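PDB 5IXP: extracellular solute-binding protein family 1, which probably binds a small solute outside the cell, perhaps a sugar, and delivers it to the membrane components of an ABC transporter. Local coordinates for residues A[108-116]-A[309-317]; A[261-269]-A[340-348]. All coordinates share one frame; numbering follows the deposited sequence.

Interaction 1: A[108-116]-A[309-317]; sequences GYGTDIGPE and SFPSTVDAY
Ile-113 and Phe-310 meet through both backbone and side chain. The amide N of Ile-113 gives a hydrogen bond to Phe-310 O, 3.0 Å long, lying in the carbonyl plane though bent at the hydrogen to 147°. Beyond it the packing is close. Ile-113 CG1, placed between its backbone N and carbonyl carbon (chi1 45°), reaches the edge of the Phe-310 ring near the ring plane, 4.0 Å from CD2, while Pro-115 CG approaches that same CD2 obliquely at 3.8 Å. The other branch, CG2, touches Ser-312 CB, and Ile-113 CD1 comes to 3.5 Å from Tyr-317 OH, which donates a hydrogen bond to Pro-311 O. Ser-312 OG, likewise set between its own N and carbonyl carbon, donates to Thr-111 O over 2.6 Å, from 25° outside the carbonyl plane.

Residues 310-311 run antiparallel to strand 108-121 as a short, weakly bonded strand of the mixed sheet in this periplasmic-binding-protein fold. Ala-343 of helix 335-344 packs on Ile-113, Pro-115 and Tyr-317, and Phe-339 of the same helix on Phe-310.

The Asp-112 end is looser and more solvent-accessible. There Asp-112 OD2 lies 3.5 Å from Ser-309 CB, and the polar link runs through a water, which donates to Asp-112 OD2 and Ile-113 O and accepts from Phe-310 N. The water lies 2.8 Å from Ile-113 O; its bond to Asp-112 OD2 is longer, 3.2 Å.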
loop_
_atom_site.group_PDB
_atom_site.type_symbol
_atom_site.label_atom_id
_atom_site.label_comp_id
_atom_site.label_asym_id
_atom_site.label_seq_id
_atom_site.Cartn_x
_atom_site.Cartn_y
_atom_site.Cartn_z
ATOM N N GLY A 108 -16.687 -1.667 1.210
ATOM C CA GLY A 108 -15.856 -0.852 2.083
ATOM C C GLY A 108 -15.834 0.609 1.685
ATOM O O GLY A 108 -15.920 0.963 0.504
ATOM N N TYR A 109 -15.706 1.461 2.703
ATOM C CA TYR A 109 -15.441 2.884 2.543
ATOM C C TYR A 109 -13.967 3.154 2.832
ATOM O O TYR A 109 -13.473 2.813 3.912
ATOM C CB TYR A 109 -16.310 3.703 3.493
ATOM C CG TYR A 109 -17.762 3.831 3.093
ATOM C CD1 TYR A 109 -18.142 3.820 1.753
ATOM C CD2 TYR A 109 -18.750 4.015 4.057
ATOM C CE1 TYR A 109 -19.470 3.979 1.375
ATOM C CE2 TYR A 109 -20.089 4.166 3.695
ATOM C CZ TYR A 109 -20.441 4.143 2.355
ATOM O OH TYR A 109 -21.770 4.298 1.996
ATOM N N GLY A 110 -13.283 3.800 1.889
ATOM C CA GLY A 110 -11.835 3.921 1.982
ATOM C C GLY A 110 -11.372 4.925 3.031
ATOM O O GLY A 110 -11.902 6.037 3.149
ATOM N N THR A 111 -10.352 4.517 3.802
ATOM C CA THR A 111 -9.715 5.417 4.753
ATOM C C THR A 111 -8.474 6.015 4.096
ATOM O O THR A 111 -8.613 6.799 3.154
ATOM C CB THR A 111 -9.393 4.700 6.074
ATOM O OG1 THR A 111 -8.397 3.689 5.868
ATOM C CG2 THR A 111 -10.661 4.042 6.635
ATOM N N ASP A 112 -7.268 5.667 4.554
ATOM C CA ASP A 112 -6.077 6.303 4.001
ATOM C C ASP A 112 -5.516 5.501 2.817
ATOM O O ASP A 112 -6.040 4.447 2.436
ATOM C CB ASP A 112 -5.026 6.506 5.096
ATOM C CG ASP A 112 -4.523 5.191 5.694
ATOM O OD1 ASP A 112 -5.198 4.152 5.543
ATOM O OD2 ASP A 112 -3.445 5.203 6.333
ATOM N N ILE A 113 -4.445 6.026 2.205
ATOM C CA ILE A 113 -3.747 5.362 1.105
ATOM C C ILE A 113 -2.243 5.537 1.287
ATOM O O ILE A 113 -1.777 6.331 2.105
ATOM C CB ILE A 113 -4.168 5.899 -0.285
ATOM C CG1 ILE A 113 -4.223 7.436 -0.293
ATOM C CG2 ILE A 113 -5.495 5.276 -0.723
ATOM C CD1 ILE A 113 -4.314 8.036 -1.723
ATOM N N GLY A 114 -1.479 4.796 0.481
ATOM C CA GLY A 114 -0.041 4.930 0.456
ATOM C C GLY A 114 0.471 5.234 -0.938
ATOM O O GLY A 114 1.173 4.421 -1.554
ATOM N N PRO A 115 0.123 6.404 -1.478
ATOM C CA PRO A 115 0.607 6.747 -2.825
ATOM C C PRO A 115 2.124 6.838 -2.827
ATOM O O PRO A 115 2.734 7.350 -1.887
ATOM C CB PRO A 115 -0.047 8.102 -3.103
ATOM C CG PRO A 115 -0.172 8.721 -1.743
ATOM C CD PRO A 115 -0.541 7.550 -0.827
ATOM N N GLU A 116 2.740 6.308 -3.881
ATOM C CA GLU A 116 4.170 6.049 -3.870
ATOM C C GLU A 116 4.951 7.030 -4.730
ATOM O O GLU A 116 4.542 7.367 -5.846
ATOM C CB GLU A 116 4.463 4.634 -4.347
ATOM C CG GLU A 116 3.936 3.574 -3.380
ATOM C CD GLU A 116 4.210 2.192 -3.874
ATOM O OE1 GLU A 116 3.512 1.741 -4.802
ATOM O OE2 GLU A 116 5.134 1.560 -3.338
ATOM N N SER A 309 -1.857 10.090 8.309
ATOM C CA SER A 309 -2.375 9.216 7.264
ATOM C C SER A 309 -2.832 10.017 6.051
ATOM O O SER A 309 -3.525 11.029 6.180
ATOM C CB SER A 309 -3.539 8.404 7.809
ATOM O OG SER A 309 -3.153 7.729 8.988
ATOM N N PHE A 310 -2.468 9.540 4.858
ATOM C CA PHE A 310 -2.735 10.357 3.672
ATOM C C PHE A 310 -4.160 10.120 3.167
ATOM O O PHE A 310 -4.558 8.961 2.973
ATOM C CB PHE A 310 -1.728 10.068 2.560
ATOM C CG PHE A 310 -1.722 11.118 1.502
ATOM C CD1 PHE A 310 -1.040 12.306 1.702
ATOM C CD2 PHE A 310 -2.461 10.955 0.339
ATOM C CE1 PHE A 310 -1.054 13.314 0.733
ATOM C CE2 PHE A 310 -2.478 11.954 -0.641
ATOM C CZ PHE A 310 -1.777 13.137 -0.435
ATOM N N PRO A 311 -4.951 11.175 2.953
ATOM C CA PRO A 311 -6.368 10.984 2.597
ATOM C C PRO A 311 -6.548 10.317 1.242
ATOM O O PRO A 311 -5.731 10.466 0.334
ATOM C CB PRO A 311 -6.925 12.414 2.564
ATOM C CG PRO A 311 -6.022 13.193 3.463
ATOM C CD PRO A 311 -4.641 12.587 3.226
ATOM N N SER A 312 -7.648 9.578 1.113
ATOM C CA SER A 312 -8.050 9.032 -0.176
ATOM C C SER A 312 -9.217 9.795 -0.789
ATOM O O SER A 312 -9.716 9.395 -1.845
ATOM C CB SER A 312 -8.402 7.545 -0.045
ATOM O OG SER A 312 -9.541 7.326 0.781
ATOM N N THR A 313 -9.653 10.881 -0.157
ATOM C CA THR A 313 -10.798 11.660 -0.611
ATOM C C THR A 313 -10.302 12.888 -1.367
ATOM O O THR A 313 -9.518 13.681 -0.826
ATOM C CB THR A 313 -11.662 12.084 0.580
ATOM O OG1 THR A 313 -10.823 12.681 1.583
ATOM C CG2 THR A 313 -12.389 10.876 1.187
ATOM N N VAL A 314 -10.769 13.058 -2.607
ATOM C CA VAL A 314 -10.137 14.056 -3.476
ATOM C C VAL A 314 -10.342 15.476 -2.960
ATOM O O VAL A 314 -9.502 16.355 -3.205
ATOM C CB VAL A 314 -10.636 13.912 -4.925
ATOM C CG1 VAL A 314 -10.208 12.568 -5.507
ATOM C CG2 VAL A 314 -12.152 14.087 -4.998
ATOM N N ASP A 315 -11.448 15.742 -2.256
ATOM C CA ASP A 315 -11.669 17.094 -1.752
ATOM C C ASP A 315 -10.596 17.506 -0.754
ATOM O O ASP A 315 -10.294 18.696 -0.634
ATOM C CB ASP A 315 -13.041 17.219 -1.087
ATOM C CG ASP A 315 -14.179 17.237 -2.082
ATOM O OD1 ASP A 315 -13.910 17.274 -3.292
ATOM O OD2 ASP A 315 -15.356 17.209 -1.642
ATOM N N ALA A 316 -10.037 16.550 -0.006
ATOM C CA ALA A 316 -9.000 16.888 0.957
ATOM C C ALA A 316 -7.767 17.464 0.275
ATOM O O ALA A 316 -7.004 18.201 0.912
ATOM C CB ALA A 316 -8.617 15.655 1.790
ATOM N N TYR A 317 -7.561 17.156 -1.007
ATOM C CA TYR A 317 -6.392 17.663 -1.718
ATOM C C TYR A 317 -6.523 19.137 -2.061
ATOM O O TYR A 317 -5.545 19.738 -2.512
ATOM C CB TYR A 317 -6.146 16.865 -3.002
ATOM C CG TYR A 317 -6.020 15.365 -2.804
ATOM C CD1 TYR A 317 -5.709 14.821 -1.558
ATOM C CD2 TYR A 317 -6.211 14.493 -3.870
ATOM C CE1 TYR A 317 -5.595 13.451 -1.383
ATOM C CE2 TYR A 317 -6.101 13.129 -3.708
ATOM C CZ TYR A 317 -5.795 12.608 -2.460
ATOM O OH TYR A 317 -5.684 11.240 -2.303
HETATM O O HOH W 1 -1.248 6.942 4.826
#

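Interaction 2: A[261-269]-A[340-348]; sequences DVFPGGGGN and VNRANNVIL
Gly-266 O is gripped by two donors: Arg-342 NH2, 3.0 Å away and in the carbonyl plane, and a water that in turn accepts a hydrogen bond from Arg-342 NH1. The same guanidinium holds the start of the loop, where Arg-342 NE reaches Asp-261 OD1 at 2.8 Å in a nearly straight salt bridge, in the guanidinium plane but with the carboxylate turned 63° from it. Bends at chi2 (-67°) and chi3 (88°) fold the arginine chain back so that its edge faces the loop, and Val-262 CA lies 3.9 Å above the centre of one guanidinium face. With both edge and face engaged, the group's rotation is well fixed. In one of its two conformers the Asn-341 amide could also reach Asp-261 OD2. A leucine in place of Arg-342 would probably leave Asp-261 without its charged mate and Gly-266 O without its direct side-chain donor.

Past the helix end, the backbones come close. Gly-267 CA stands 3.4 Å from Asn-345 O in a CA-H...O contact, and a beta carbon on Gly-267 would clash with that oxygen and with Val-346 N. Val-346 CG2 then rests 3.4 Å from Gly-268 O. A further water accepts from Gly-268 N and Arg-342 NH2 and donates to Arg-342 O, tying the loop to the helix's last turn.

The contact therefore joins the connection between strands 257-260 and 269-276, which includes a type II turn at Phe-263 to Gly-266, to the C-terminal end of helix 335-344; Phe-263 packs on Glu-116 of strand 108-121, and Trp-94 of helix 93-98 touches Asn-269 and Val-346.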
loop_
_atom_site.group_PDB
_atom_site.type_symbol
_atom_site.label_atom_id
_atom_site.label_comp_id
_atom_site.label_asym_id
_atom_site.label_seq_id
_atom_site.Cartn_x
_atom_site.Cartn_y
_atom_site.Cartn_z
ATOM N N ASP A 261 9.088 13.504 -7.303
ATOM C CA ASP A 261 7.671 13.444 -7.655
ATOM C C ASP A 261 7.507 12.625 -8.934
ATOM O O ASP A 261 7.263 13.147 -10.025
ATOM C CB ASP A 261 7.123 14.857 -7.822
ATOM C CG ASP A 261 5.613 14.893 -8.046
ATOM O OD1 ASP A 261 4.959 13.827 -8.092
ATOM O OD2 ASP A 261 5.079 16.005 -8.191
ATOM N N VAL A 262 7.647 11.307 -8.781
ATOM C CA VAL A 262 7.668 10.396 -9.921
ATOM C C VAL A 262 7.415 9.001 -9.389
ATOM O O VAL A 262 7.698 8.707 -8.223
ATOM C CB VAL A 262 9.020 10.469 -10.683
ATOM C CG1 VAL A 262 10.140 9.874 -9.831
ATOM C CG2 VAL A 262 8.947 9.738 -12.024
ATOM N N PHE A 263 6.870 8.137 -10.247
ATOM C CA PHE A 263 6.865 6.725 -9.930
ATOM C C PHE A 263 6.998 6.002 -11.265
ATOM O O PHE A 263 6.227 6.296 -12.194
ATOM C CB PHE A 263 5.611 6.251 -9.187
ATOM C CG PHE A 263 5.791 4.917 -8.530
ATOM C CD1 PHE A 263 6.591 4.798 -7.397
ATOM C CD2 PHE A 263 5.189 3.782 -9.044
ATOM C CE1 PHE A 263 6.779 3.574 -6.781
ATOM C CE2 PHE A 263 5.374 2.541 -8.430
ATOM C CZ PHE A 263 6.171 2.444 -7.298
ATOM N N PRO A 264 7.954 5.089 -11.402
ATOM C CA PRO A 264 8.133 4.404 -12.686
ATOM C C PRO A 264 6.851 3.696 -13.095
ATOM O O PRO A 264 6.223 3.003 -12.291
ATOM C CB PRO A 264 9.273 3.414 -12.408
ATOM C CG PRO A 264 9.987 3.973 -11.209
ATOM C CD PRO A 264 8.891 4.603 -10.378
ATOM N N GLY A 265 6.452 3.896 -14.355
ATOM C CA GLY A 265 5.221 3.332 -14.861
ATOM C C GLY A 265 4.001 4.199 -14.659
ATOM O O GLY A 265 2.923 3.839 -15.139
ATOM N N GLY A 266 4.134 5.327 -13.971
ATOM C CA GLY A 266 3.020 6.237 -13.801
ATOM C C GLY A 266 2.690 6.515 -12.349
ATOM O O GLY A 266 2.909 7.628 -11.861
ATOM N N GLY A 267 2.164 5.512 -11.651
ATOM C CA GLY A 267 1.822 5.677 -10.252
ATOM C C GLY A 267 1.756 4.336 -9.562
ATOM O O GLY A 267 1.673 3.287 -10.208
ATOM N N GLY A 268 1.802 4.381 -8.240
ATOM C CA GLY A 268 1.714 3.170 -7.441
ATOM C C GLY A 268 1.113 3.461 -6.084
ATOM O O GLY A 268 1.234 4.571 -5.554
ATOM N N ASN A 269 0.461 2.458 -5.517
ATOM C CA ASN A 269 -0.053 2.562 -4.160
ATOM C C ASN A 269 0.400 1.366 -3.345
ATOM O O ASN A 269 0.380 0.230 -3.832
ATOM C CB ASN A 269 -1.566 2.629 -4.109
ATOM C CG ASN A 269 -2.079 2.671 -2.679
ATOM O OD1 ASN A 269 -1.949 3.690 -1.990
ATOM N ND2 ASN A 269 -2.617 1.548 -2.210
ATOM N N VAL A 340 -0.041 14.308 -3.278
ATOM C CA VAL A 340 -1.267 14.554 -4.039
ATOM C C VAL A 340 -1.070 14.125 -5.487
ATOM O O VAL A 340 -1.881 13.377 -6.051
ATOM C CB VAL A 340 -1.690 16.031 -3.939
ATOM C CG1 VAL A 340 -2.726 16.357 -5.006
ATOM C CG2 VAL A 340 -2.245 16.321 -2.554
ATOM N N ASN A 341 0.010 14.599 -6.113
ATOM C CA ASN A 341 0.310 14.185 -7.483
ATOM C C ASN A 341 0.449 12.673 -7.589
ATOM O O ASN A 341 -0.065 12.061 -8.534
ATOM C CB ASN A 341 1.589 14.860 -7.978
ATOM C CG ASN A 341 1.422 16.344 -8.186
ATOM O OD1 ASN A 341 0.303 16.844 -8.317
ATOM N ND2 ASN A 341 2.542 17.063 -8.240
ATOM N N ARG A 342 1.139 12.051 -6.629
ATOM C CA ARG A 342 1.344 10.604 -6.701
ATOM C C ARG A 342 0.024 9.854 -6.568
ATOM O O ARG A 342 -0.190 8.845 -7.244
ATOM C CB ARG A 342 2.339 10.141 -5.631
ATOM C CG ARG A 342 3.744 10.751 -5.754
ATOM C CD ARG A 342 4.495 10.286 -7.004
ATOM N NE ARG A 342 4.254 11.112 -8.188
ATOM C CZ ARG A 342 3.776 10.648 -9.345
ATOM N NH1 ARG A 342 3.611 11.470 -10.371
ATOM N NH2 ARG A 342 3.469 9.361 -9.487
ATOM N N ALA A 343 -0.882 10.342 -5.719
ATOM C CA ALA A 343 -2.180 9.690 -5.590
ATOM C C ALA A 343 -3.001 9.853 -6.860
ATOM O O ALA A 343 -3.663 8.905 -7.307
ATOM C CB ALA A 343 -2.937 10.249 -4.384
ATOM N N ASN A 344 -2.965 11.047 -7.459
ATOM C CA ASN A 344 -3.758 11.313 -8.655
ATOM C C ASN A 344 -3.276 10.523 -9.861
ATOM O O ASN A 344 -4.016 10.403 -10.842
ATOM C CB ASN A 344 -3.747 12.808 -8.985
ATOM C CG ASN A 344 -4.699 13.599 -8.114
ATOM O OD1 ASN A 344 -5.707 13.071 -7.660
ATOM N ND2 ASN A 344 -4.393 14.874 -7.888
ATOM N N ASN A 345 -2.061 9.986 -9.823
ATOM C CA ASN A 345 -1.522 9.285 -10.977
ATOM C C ASN A 345 -1.475 7.779 -10.789
ATOM O O ASN A 345 -0.901 7.071 -11.632
ATOM C CB ASN A 345 -0.155 9.858 -11.327
ATOM C CG ASN A 345 -0.280 11.168 -12.087
ATOM O OD1 ASN A 345 -0.577 11.167 -13.284
ATOM N ND2 ASN A 345 -0.102 12.292 -11.388
ATOM N N VAL A 346 -2.088 7.271 -9.722
ATOM C CA VAL A 346 -2.258 5.836 -9.566
ATOM C C VAL A 346 -3.335 5.364 -10.529
ATOM O O VAL A 346 -4.390 5.998 -10.667
ATOM C CB VAL A 346 -2.619 5.480 -8.114
ATOM C CG1 VAL A 346 -2.993 3.999 -8.000
ATOM C CG2 VAL A 346 -1.471 5.809 -7.190
ATOM N N ILE A 347 -3.060 4.268 -11.225
ATOM C CA ILE A 347 -4.059 3.558 -12.007
ATOM C C ILE A 347 -4.025 2.101 -11.568
ATOM O O ILE A 347 -2.983 1.442 -11.675
ATOM C CB ILE A 347 -3.810 3.685 -13.519
ATOM C CG1 ILE A 347 -3.844 5.158 -13.935
ATOM C CG2 ILE A 347 -4.847 2.877 -14.295
ATOM C CD1 ILE A 347 -3.433 5.401 -15.373
ATOM N N LEU A 348 -5.144 1.616 -11.038
ATOM C CA LEU A 348 -5.318 0.226 -10.641
ATOM C C LEU A 348 -6.368 -0.394 -11.547
ATOM O O LEU A 348 -7.521 0.045 -11.551
ATOM C CB LEU A 348 -5.757 0.102 -9.182
ATOM C CG LEU A 348 -4.796 0.488 -8.057
ATOM C CD1 LEU A 348 -5.393 0.077 -6.719
ATOM C CD2 LEU A 348 -3.433 -0.152 -8.254
HETATM O O HOH W 2 2.607 10.469 -12.856
HETATM O O HOH W 3 -0.717 1.207 -9.909
HETATM O O HOH W 4 -0.643 3.364 -11.908
HETATM O O HOH W 5 2.358 7.239 -7.530
#

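The centres of the two interactions lie 13 Å apart, and their segments alternate along the chain: 108-116, 261-269, 309-317, 340-348. Strand 108-121 connects them directly, since Gly-114 N lies 2.7 Å from Asn-269 OD1 and Glu-116 N lies 2.8 Å from Gly-268 O, both probable hydrogen bonds. Helix 335-344 is the second shared element: it packs on the strand of interaction 1, while its C-terminal end carries Arg-342 of interaction 2. Sequence-distant pieces are thereby brought together around one strand of the mixed sheet, with helix 335-344 meeting both the short edge 310-311 and the loop leading into strand 269-276.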